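Local coordinates for IPT/TIG domain-containing protein (Bacteroides thetaiotaomicron, PDB 3TC9) that is of unproven activity but, as a six-bladed propeller protein with an IPT/TIG domain, is probably an auxiliary nutrient-binding protein of a gut bacterium, at residues H278-H292 with A329-K341. Numbering follows the deposited sequence.
Sequences HPSGNYAYIVVVNQH and ARMHAPRQGTFVK. With EDO (1,2-ethanediol), chain T; EDO (1,2-ethanediol), chain R; EDO (1,2-ethanediol), chain U; EDO (1,2-ethanediol), chain V.
F339, with CG anti to its carbonyl carbon (chi1 -75°), points its ring from strand 334-341 at the turn that opens with H278, whose CG, opposite its own backbone N (chi1 180°), puts the imidazole edge against that ring. The two form an offset edge-to-face pair, with H278 CD2 3.7 Å from F339 CE1. H278 CA sits over the phenyl face in a CH-pi contact, 3.8 Å from the centroid, and P279 CD packs against F339 CG. Y285 lies nearly parallel to F339 but slid aside, its CD2 3.6 Å from F339 CZ. D350 binds both H278 NE2 and Y283 OH, fixing the polar ends beside this cluster. With F339 cut back to an alanine, the space between H278, P279 and Y285 is likely to lose its filling and the imidazole edge its aromatic partner.

Farther along, V287 CG1 packs on P334 CB at 3.7 Å. At the other end A333 N donates a hydrogen bond to H292 ND1, 2.9 Å long, close to the imidazole plane and fairly straight at 162°. H332 turns its ring edge toward the H292 face, and a water joins H292 O to M331 N. Strand 283-288 belongs to one four-stranded antiparallel sheet and strand 334-341 is an edge strand of the next sheet, so this largely apolar, side-chain-mediated packing is the blade-to-blade interface of a six-bladed beta-propeller.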
loop_
_atom_site.group_PDB
_atom_site.type_symbol
_atom_site.label_atom_id
_atom_site.label_comp_id
_atom_site.label_asym_id
_atom_site.label_seq_id
_atom_site.Cartn_x
_atom_site.Cartn_y
_atom_site.Cartn_z
ATOM N N HIS B 278 8.474 -15.566 -8.487
ATOM C CA HIS B 278 7.937 -14.652 -7.494
ATOM C C HIS B 278 9.048 -13.603 -7.210
ATOM O O HIS B 278 10.228 -13.984 -7.250
ATOM C CB HIS B 278 7.554 -15.467 -6.247
ATOM C CG HIS B 278 6.991 -14.667 -5.124
ATOM N ND1 HIS B 278 7.805 -14.019 -4.219
ATOM C CD2 HIS B 278 5.700 -14.472 -4.773
ATOM C CE1 HIS B 278 6.985 -13.413 -3.381
ATOM N NE2 HIS B 278 5.709 -13.670 -3.669
ATOM N N PRO B 279 8.714 -12.308 -6.923
ATOM C CA PRO B 279 9.766 -11.280 -6.685
ATOM C C PRO B 279 10.856 -11.621 -5.642
ATOM O O PRO B 279 11.986 -11.115 -5.761
ATOM C CB PRO B 279 8.965 -10.066 -6.225
ATOM C CG PRO B 279 7.622 -10.255 -6.839
ATOM C CD PRO B 279 7.361 -11.706 -6.874
ATOM N N SER B 280 10.538 -12.478 -4.637
ATOM C CA SER B 280 11.502 -12.940 -3.609
ATOM C C SER B 280 12.507 -13.942 -4.199
ATOM O O SER B 280 13.604 -14.119 -3.659
ATOM C CB SER B 280 10.750 -13.620 -2.473
ATOM O OG SER B 280 10.111 -14.791 -2.961
ATOM N N GLY B 281 12.077 -14.636 -5.256
ATOM C CA GLY B 281 12.848 -15.688 -5.899
ATOM C C GLY B 281 12.755 -17.005 -5.152
ATOM O O GLY B 281 13.513 -17.934 -5.446
ATOM N N ASN B 282 11.806 -17.111 -4.183
ATOM C CA ASN B 282 11.619 -18.325 -3.360
ATOM C C ASN B 282 10.946 -19.464 -4.118
ATOM O O ASN B 282 11.047 -20.614 -3.697
ATOM C CB ASN B 282 10.820 -18.011 -2.087
ATOM C CG ASN B 282 11.629 -17.271 -1.042
ATOM O OD1 ASN B 282 12.860 -17.324 -1.017
ATOM N ND2 ASN B 282 10.960 -16.559 -0.148
ATOM N N TYR B 283 10.225 -19.128 -5.211
ATOM C CA TYR B 283 9.528 -20.104 -6.043
ATOM C C TYR B 283 9.181 -19.512 -7.370
ATOM O O TYR B 283 9.262 -18.306 -7.547
ATOM C CB TYR B 283 8.250 -20.632 -5.341
ATOM C CG TYR B 283 7.095 -19.652 -5.261
ATOM C CD1 TYR B 283 6.122 -19.602 -6.262
ATOM C CD2 TYR B 283 6.928 -18.831 -4.146
ATOM C CE1 TYR B 283 5.045 -18.720 -6.183
ATOM C CE2 TYR B 283 5.822 -17.990 -4.028
ATOM C CZ TYR B 283 4.892 -17.930 -5.055
ATOM O OH TYR B 283 3.835 -17.071 -4.964
ATOM N N ALA B 284 8.746 -20.362 -8.296
ATOM C CA ALA B 284 8.257 -19.941 -9.590
ATOM C C ALA B 284 6.966 -20.658 -9.898
ATOM O O ALA B 284 6.751 -21.775 -9.426
ATOM C CB ALA B 284 9.288 -20.218 -10.675
ATOM N N TYR B 285 6.086 -19.989 -10.655
ATOM C CA TYR B 285 4.890 -20.605 -11.199
ATOM C C TYR B 285 5.277 -21.125 -12.573
ATOM O O TYR B 285 6.036 -20.462 -13.294
ATOM C CB TYR B 285 3.682 -19.653 -11.265
ATOM C CG TYR B 285 2.965 -19.450 -9.946
ATOM C CD1 TYR B 285 2.739 -20.519 -9.078
ATOM C CD2 TYR B 285 2.492 -18.198 -9.573
ATOM C CE1 TYR B 285 2.059 -20.343 -7.868
ATOM C CE2 TYR B 285 1.840 -18.002 -8.352
ATOM C CZ TYR B 285 1.616 -19.080 -7.506
ATOM O OH TYR B 285 0.923 -18.898 -6.328
ATOM N N ILE B 286 4.845 -22.346 -12.886
ATOM C CA ILE B 286 5.058 -22.984 -14.170
ATOM C C ILE B 286 3.659 -23.020 -14.798
ATOM O O ILE B 286 2.772 -23.727 -14.307
ATOM C CB ILE B 286 5.769 -24.356 -14.016
ATOM C CG1 ILE B 286 7.198 -24.147 -13.436
ATOM C CG2 ILE B 286 5.800 -25.105 -15.366
ATOM C CD1 ILE B 286 8.031 -25.395 -13.191
ATOM N N VAL B 287 3.435 -22.139 -15.797
ATOM C CA VAL B 287 2.147 -21.944 -16.436
ATOM C C VAL B 287 2.101 -22.776 -17.681
ATOM O O VAL B 287 2.798 -22.445 -18.666
ATOM C CB VAL B 287 1.916 -20.432 -16.709
ATOM C CG1 VAL B 287 0.602 -20.163 -17.459
ATOM C CG2 VAL B 287 1.994 -19.622 -15.402
ATOM N N VAL B 288 1.257 -23.854 -17.645
ATOM C CA VAL B 288 1.129 -24.776 -18.785
ATOM C C VAL B 288 -0.001 -24.306 -19.719
ATOM O O VAL B 288 -1.187 -24.589 -19.510
ATOM C CB VAL B 288 1.005 -26.265 -18.415
ATOM C CG1 VAL B 288 1.318 -27.128 -19.636
ATOM C CG2 VAL B 288 1.952 -26.605 -17.271
ATOM N N VAL B 289 0.415 -23.569 -20.749
ATOM C CA VAL B 289 -0.419 -22.929 -21.770
ATOM C C VAL B 289 -1.339 -23.947 -22.480
ATOM O O VAL B 289 -2.534 -23.671 -22.629
ATOM C CB VAL B 289 0.478 -22.188 -22.800
ATOM C CG1 VAL B 289 -0.356 -21.404 -23.821
ATOM C CG2 VAL B 289 1.461 -21.266 -22.091
ATOM N N ASN B 290 -0.805 -25.106 -22.913
ATOM C CA ASN B 290 -1.622 -26.033 -23.683
ATOM C C ASN B 290 -2.242 -27.164 -22.839
ATOM O O ASN B 290 -2.852 -28.076 -23.418
ATOM C CB ASN B 290 -0.796 -26.617 -24.836
ATOM C CG ASN B 290 0.320 -27.528 -24.398
ATOM O OD1 ASN B 290 0.831 -27.450 -23.269
ATOM N ND2 ASN B 290 0.701 -28.433 -25.278
ATOM N N GLN B 291 -2.126 -27.101 -21.490
ATOM C CA GLN B 291 -2.663 -28.146 -20.605
ATOM C C GLN B 291 -3.565 -27.572 -19.494
ATOM O O GLN B 291 -4.195 -28.319 -18.744
ATOM C CB GLN B 291 -1.530 -29.020 -20.025
ATOM C CG GLN B 291 -0.720 -29.792 -21.080
ATOM C CD GLN B 291 -1.528 -30.796 -21.892
ATOM O OE1 GLN B 291 -2.547 -31.342 -21.454
ATOM N NE2 GLN B 291 -1.075 -31.087 -23.097
ATOM N N HIS B 292 -3.689 -26.245 -19.473
ATOM C CA HIS B 292 -4.612 -25.413 -18.685
ATOM C C HIS B 292 -4.510 -25.604 -17.177
ATOM O O HIS B 292 -5.526 -25.730 -16.484
ATOM C CB HIS B 292 -6.036 -25.669 -19.186
ATOM C CG HIS B 292 -6.048 -25.845 -20.664
ATOM N ND1 HIS B 292 -5.788 -24.783 -21.509
ATOM C CD2 HIS B 292 -6.117 -26.983 -21.398
ATOM C CE1 HIS B 292 -5.781 -25.287 -22.733
ATOM N NE2 HIS B 292 -5.965 -26.608 -22.717
ATOM N N ALA B 329 -10.466 -25.162 -9.771
ATOM C CA ALA B 329 -10.434 -24.024 -10.702
ATOM C C ALA B 329 -10.082 -24.514 -12.102
ATOM O O ALA B 329 -9.404 -25.531 -12.241
ATOM C CB ALA B 329 -9.423 -23.000 -10.242
ATOM N N ARG B 330 -10.583 -23.832 -13.126
ATOM C CA ARG B 330 -10.344 -24.193 -14.522
ATOM C C ARG B 330 -9.987 -22.992 -15.325
ATOM O O ARG B 330 -10.525 -21.911 -15.113
ATOM C CB ARG B 330 -11.559 -24.884 -15.182
ATOM C CG ARG B 330 -12.044 -26.149 -14.491
ATOM C CD ARG B 330 -11.109 -27.308 -14.661
ATOM N NE ARG B 330 -10.974 -28.108 -13.437
ATOM C CZ ARG B 330 -11.813 -29.073 -13.088
ATOM N NH1 ARG B 330 -12.912 -29.286 -13.790
ATOM N NH2 ARG B 330 -11.578 -29.811 -12.003
HETATM N N MSE B 331 -9.114 -23.202 -16.300
HETATM C CA MSE B 331 -8.697 -22.146 -17.199
HETATM C C MSE B 331 -8.602 -22.692 -18.624
HETATM O O MSE B 331 -8.800 -23.881 -18.862
HETATM C CB MSE B 331 -7.381 -21.510 -16.721
HETATM C CG MSE B 331 -6.184 -22.425 -16.804
HETATM SE SE MSE B 331 -4.955 -21.969 -15.397
HETATM C CE MSE B 331 -6.165 -22.297 -13.743
ATOM N N HIS B 332 -8.373 -21.809 -19.563
ATOM C CA HIS B 332 -8.283 -22.162 -20.953
ATOM C C HIS B 332 -7.246 -21.279 -21.621
ATOM O O HIS B 332 -7.516 -20.118 -21.956
ATOM C CB HIS B 332 -9.664 -22.047 -21.617
ATOM C CG HIS B 332 -9.733 -22.646 -22.988
ATOM N ND1 HIS B 332 -10.919 -22.675 -23.698
ATOM C CD2 HIS B 332 -8.753 -23.186 -23.755
ATOM C CE1 HIS B 332 -10.623 -23.215 -24.869
ATOM N NE2 HIS B 332 -9.332 -23.526 -24.953
ATOM N N ALA B 333 -6.048 -21.862 -21.812
ATOM C CA ALA B 333 -4.837 -21.286 -22.415
ATOM C C ALA B 333 -4.289 -20.124 -21.556
ATOM O O ALA B 333 -4.322 -18.976 -22.006
ATOM C CB ALA B 333 -5.096 -20.828 -23.862
ATOM N N PRO B 334 -3.791 -20.362 -20.322
ATOM C CA PRO B 334 -3.243 -19.235 -19.551
ATOM C C PRO B 334 -1.957 -18.729 -20.208
ATOM O O PRO B 334 -1.192 -19.523 -20.774
ATOM C CB PRO B 334 -2.980 -19.841 -18.179
ATOM C CG PRO B 334 -2.751 -21.314 -18.439
ATOM C CD PRO B 334 -3.661 -21.645 -19.587
ATOM N N ARG B 335 -1.758 -17.407 -20.211
ATOM C CA ARG B 335 -0.590 -16.821 -20.860
ATOM C C ARG B 335 0.273 -16.111 -19.814
ATOM O O ARG B 335 0.538 -16.718 -18.780
ATOM C CB ARG B 335 -1.036 -15.894 -22.009
ATOM C CG ARG B 335 -1.593 -16.641 -23.242
ATOM C CD ARG B 335 -0.551 -17.596 -23.813
ATOM N NE ARG B 335 -0.845 -17.998 -25.181
ATOM C CZ ARG B 335 -0.378 -17.391 -26.264
ATOM N NH1 ARG B 335 0.419 -16.335 -26.152
ATOM N NH2 ARG B 335 -0.709 -17.829 -27.469
ATOM N N GLN B 336 0.698 -14.848 -20.045
ATOM C CA GLN B 336 1.538 -14.145 -19.068
ATOM C C GLN B 336 0.780 -13.811 -17.786
ATOM O O GLN B 336 -0.428 -13.529 -17.818
ATOM C CB GLN B 336 2.130 -12.856 -19.661
ATOM C CG GLN B 336 3.280 -12.284 -18.832
ATOM C CD GLN B 336 3.822 -10.983 -19.379
ATOM O OE1 GLN B 336 3.256 -10.377 -20.293
ATOM N NE2 GLN B 336 4.926 -10.509 -18.823
ATOM N N GLY B 337 1.527 -13.861 -16.674
ATOM C CA GLY B 337 1.087 -13.474 -15.343
ATOM C C GLY B 337 1.930 -12.348 -14.788
ATOM O O GLY B 337 2.988 -12.030 -15.338
ATOM N N THR B 338 1.466 -11.714 -13.717
ATOM C CA THR B 338 2.163 -10.615 -13.066
ATOM C C THR B 338 1.901 -10.734 -11.552
ATOM O O THR B 338 0.777 -11.051 -11.148
ATOM C CB THR B 338 1.747 -9.235 -13.716
ATOM O OG1 THR B 338 2.693 -8.222 -13.387
ATOM C CG2 THR B 338 0.317 -8.769 -13.387
ATOM N N PHE B 339 2.964 -10.582 -10.734
ATOM C CA PHE B 339 2.898 -10.613 -9.270
ATOM C C PHE B 339 2.553 -9.219 -8.779
ATOM O O PHE B 339 3.232 -8.254 -9.133
ATOM C CB PHE B 339 4.207 -11.118 -8.662
ATOM C CG PHE B 339 4.378 -12.606 -8.803
ATOM C CD1 PHE B 339 3.819 -13.477 -7.872
ATOM C CD2 PHE B 339 5.059 -13.147 -9.891
ATOM C CE1 PHE B 339 3.954 -14.857 -8.019
ATOM C CE2 PHE B 339 5.197 -14.530 -10.036
ATOM C CZ PHE B 339 4.651 -15.371 -9.096
ATOM N N VAL B 340 1.421 -9.095 -8.078
ATOM C CA VAL B 340 0.904 -7.818 -7.590
ATOM C C VAL B 340 0.861 -7.837 -6.047
ATOM O O VAL B 340 0.223 -8.723 -5.452
ATOM C CB VAL B 340 -0.499 -7.527 -8.198
ATOM C CG1 VAL B 340 -1.051 -6.186 -7.705
ATOM C CG2 VAL B 340 -0.460 -7.561 -9.731
ATOM N N LYS B 341 1.521 -6.853 -5.417
ATOM C CA LYS B 341 1.558 -6.731 -3.958
ATOM C C LYS B 341 0.179 -6.375 -3.429
ATOM O O LYS B 341 -0.407 -5.377 -3.848
ATOM C CB LYS B 341 2.596 -5.700 -3.516
ATOM C CG LYS B 341 3.079 -5.897 -2.088
ATOM C CD LYS B 341 4.250 -4.969 -1.768
ATOM C CE LYS B 341 5.189 -5.584 -0.772
ATOM N NZ LYS B 341 6.507 -4.897 -0.772
HETATM C C1 EDO T . 6.892 -16.477 -0.599
HETATM O O1 EDO T . 7.947 -15.507 -0.563
HETATM C C2 EDO T . 7.429 -17.859 -0.230
HETATM O O2 EDO T . 6.327 -18.750 0.014
HETATM C C1 EDO R . -6.466 -24.079 -27.396
HETATM O O1 EDO R . -6.212 -24.216 -26.001
HETATM C C2 EDO R . -7.429 -25.185 -27.799
HETATM O O2 EDO R . -8.703 -24.940 -27.196
HETATM C C1 EDO U . 3.419 -16.257 -24.858
HETATM O O1 EDO U . 4.793 -16.100 -24.531
HETATM C C2 EDO U . 2.636 -15.914 -23.601
HETATM O O2 EDO U . 1.782 -14.793 -23.843
HETATM C C1 EDO V . -14.075 -22.485 -22.672
HETATM O O1 EDO V . -12.939 -22.338 -21.806
HETATM C C2 EDO V . -15.332 -22.743 -21.846
HETATM O O2 EDO V . -15.426 -24.135 -21.525
HETATM O O HOH W 1 -8.184 -26.209 -16.050
#